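Local coordinates for uncharacterized protein (Sus scrofa, PDB 5BNI) that is the porcine CD38 protein, a member of the ADP-ribosyl cyclase family, at residues Ala53-Tyr58 against Val136-Asn141. Sequence-based numbering, arbitrary orientation.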
loop_
_atom_site.group_PDB
_atom_site.type_symbol
_atom_site.label_atom_id
_atom_site.label_comp_id
_atom_site.label_asym_id
_atom_site.label_seq_id
_atom_site.Cartn_x
_atom_site.Cartn_y
_atom_site.Cartn_z
ATOM N N ALA A 53 -16.251 -4.122 9.510
ATOM C CA ALA A 53 -15.830 -3.415 8.305
ATOM C C ALA A 53 -15.890 -4.222 7.013
ATOM O O ALA A 53 -15.508 -5.378 6.956
ATOM C CB ALA A 53 -14.454 -2.870 8.494
ATOM N N ARG A 54 -16.365 -3.552 5.969
ATOM C CA ARG A 54 -16.469 -4.082 4.620
ATOM C C ARG A 54 -15.939 -3.032 3.655
ATOM O O ARG A 54 -16.084 -1.837 3.887
ATOM C CB ARG A 54 -17.930 -4.379 4.281
ATOM C CG ARG A 54 -18.544 -5.520 5.079
ATOM C CD ARG A 54 -19.860 -5.920 4.476
ATOM N NE ARG A 54 -20.638 -4.760 4.051
ATOM C CZ ARG A 54 -21.086 -4.569 2.809
ATOM N NH1 ARG A 54 -20.834 -5.479 1.841
ATOM N NH2 ARG A 54 -21.796 -3.469 2.539
ATOM N N GLU A 55 -15.339 -3.476 2.563
ATOM C CA GLU A 55 -14.804 -2.544 1.574
ATOM C C GLU A 55 -15.826 -1.526 1.078
ATOM O O GLU A 55 -15.452 -0.374 0.767
ATOM C CB GLU A 55 -14.188 -3.301 0.399
ATOM C CG GLU A 55 -12.796 -3.825 0.696
ATOM C CD GLU A 55 -12.172 -4.569 -0.462
ATOM O OE1 GLU A 55 -12.810 -4.670 -1.522
ATOM O OE2 GLU A 55 -11.033 -5.043 -0.315
ATOM N N GLU A 56 -17.099 -1.941 1.027
ATOM C CA GLU A 56 -18.176 -1.080 0.551
ATOM C C GLU A 56 -18.366 0.133 1.448
ATOM O O GLU A 56 -19.075 1.065 1.085
ATOM C CB GLU A 56 -19.499 -1.864 0.466
ATOM C CG GLU A 56 -19.551 -2.964 -0.591
ATOM C CD GLU A 56 -18.423 -3.990 -0.470
ATOM O OE1 GLU A 56 -18.146 -4.471 0.660
ATOM O OE2 GLU A 56 -17.813 -4.319 -1.516
ATOM N N ASP A 57 -17.750 0.115 2.626
ATOM C CA ASP A 57 -17.840 1.230 3.575
ATOM C C ASP A 57 -16.995 2.401 3.106
ATOM O O ASP A 57 -17.263 3.555 3.457
ATOM C CB ASP A 57 -17.400 0.803 4.974
ATOM C CG ASP A 57 -18.505 0.098 5.738
ATOM O OD1 ASP A 57 -19.677 0.565 5.709
ATOM O OD2 ASP A 57 -18.206 -0.923 6.393
ATOM N N TYR A 58 -15.987 2.078 2.295
ATOM C CA TYR A 58 -15.045 3.053 1.796
ATOM C C TYR A 58 -15.365 3.565 0.408
ATOM O O TYR A 58 -14.607 4.351 -0.136
ATOM C CB TYR A 58 -13.652 2.439 1.822
ATOM C CG TYR A 58 -13.071 2.355 3.210
ATOM C CD1 TYR A 58 -12.758 3.520 3.928
ATOM C CD2 TYR A 58 -12.809 1.127 3.798
ATOM C CE1 TYR A 58 -12.203 3.455 5.196
ATOM C CE2 TYR A 58 -12.249 1.036 5.065
ATOM C CZ TYR A 58 -11.950 2.190 5.767
ATOM O OH TYR A 58 -11.393 2.079 7.026
ATOM N N VAL A 136 -8.934 -0.549 9.715
ATOM C CA VAL A 136 -7.602 -0.165 9.240
ATOM C C VAL A 136 -7.111 -1.152 8.211
ATOM O O VAL A 136 -6.566 -0.752 7.177
ATOM C CB VAL A 136 -6.578 -0.110 10.382
ATOM C CG1 VAL A 136 -5.155 -0.017 9.810
ATOM C CG2 VAL A 136 -6.897 1.085 11.287
ATOM N N SER A 137 -7.298 -2.446 8.502
ATOM C CA SER A 137 -6.876 -3.530 7.611
ATOM C C SER A 137 -7.736 -3.579 6.343
ATOM O O SER A 137 -7.232 -3.852 5.258
ATOM C CB SER A 137 -6.946 -4.873 8.341
ATOM O OG SER A 137 -5.955 -4.980 9.373
ATOM N N VAL A 138 -9.036 -3.320 6.462
ATOM C CA VAL A 138 -9.887 -3.334 5.286
ATOM C C VAL A 138 -9.454 -2.226 4.343
ATOM O O VAL A 138 -9.473 -2.386 3.128
ATOM C CB VAL A 138 -11.383 -3.197 5.656
ATOM C CG1 VAL A 138 -12.210 -2.951 4.422
ATOM C CG2 VAL A 138 -11.878 -4.454 6.368
ATOM N N PHE A 139 -9.055 -1.106 4.926
ATOM C CA PHE A 139 -8.606 0.072 4.174
ATOM C C PHE A 139 -7.300 -0.149 3.440
ATOM O O PHE A 139 -7.206 0.138 2.238
ATOM C CB PHE A 139 -8.448 1.277 5.097
ATOM C CG PHE A 139 -7.788 2.478 4.441
ATOM C CD1 PHE A 139 -8.541 3.432 3.768
ATOM C CD2 PHE A 139 -6.414 2.668 4.518
ATOM C CE1 PHE A 139 -7.928 4.549 3.185
ATOM C CE2 PHE A 139 -5.805 3.785 3.936
ATOM C CZ PHE A 139 -6.558 4.727 3.269
ATOM N N TRP A 140 -6.281 -0.634 4.145
ATOM C CA TRP A 140 -5.001 -0.874 3.494
ATOM C C TRP A 140 -5.113 -1.947 2.451
ATOM O O TRP A 140 -4.538 -1.824 1.356
ATOM C CB TRP A 140 -3.905 -1.190 4.526
ATOM C CG TRP A 140 -3.495 0.083 5.296
ATOM C CD1 TRP A 140 -3.726 0.354 6.613
ATOM C CD2 TRP A 140 -2.849 1.229 4.764
ATOM N NE1 TRP A 140 -3.254 1.597 6.934
ATOM C CE2 TRP A 140 -2.705 2.154 5.818
ATOM C CE3 TRP A 140 -2.369 1.564 3.505
ATOM C CZ2 TRP A 140 -2.095 3.408 5.651
ATOM C CZ3 TRP A 140 -1.748 2.816 3.333
ATOM C CH2 TRP A 140 -1.626 3.712 4.396
ATOM N N ASN A 141 -5.865 -2.997 2.766
ATOM C CA ASN A 141 -6.039 -4.099 1.823
ATOM C C ASN A 141 -6.695 -3.601 0.566
ATOM O O ASN A 141 -6.299 -3.939 -0.525
ATOM C CB ASN A 141 -6.902 -5.197 2.443
ATOM C CG ASN A 141 -7.256 -6.290 1.460
ATOM O OD1 ASN A 141 -6.387 -7.052 1.043
ATOM N ND2 ASN A 141 -8.545 -6.381 1.088
#
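With chi1 at -75°, the ring of Y58 swings to the side opposite its carbonyl carbon and reaches toward helix 135-149; F139, its CG anti to the backbone N (chi1 171°), offers CB and one ring edge in return. The two rings form an edge-to-face pair, planes 63° apart, in which CD1 of F139 lies over the rim of one tyrosine face, 3.9 Å from Y58 CE1. F139 CB supports the phenol end, 3.7 Å from Y58 CZ. The hydroxyl of the buried Y58 is hydrogen-bonded to F135 O and W111 NE1, which suits tyrosine to this place.

V138 packs against the 53-55 backbone and the edge of the Y58 ring. Its branching suits the place: one methyl, CG1, lies near the ring plane, 4.0 Å from Y58 CE2, and also sits against the backbone N of E55 at 3.7 Å, while the other, CG2, meets CB of A53 at 3.7 Å. The small side chain of A53 is consistent with this close approach. In the short 3-10 turn 55-57, which Y58 follows, D57 OD2 accepts a bond from the backbone N-H of R54, just before the turn, at 3.2 Å.

At the outer margin the extended E55 side chain brings OE2 within 3.2 Å of N141 ND2. Apolar packing by V138, Y58, F139 and A53 carries most of this loop-to-helix join, with polar groups gathered at its margin and at the phenol end.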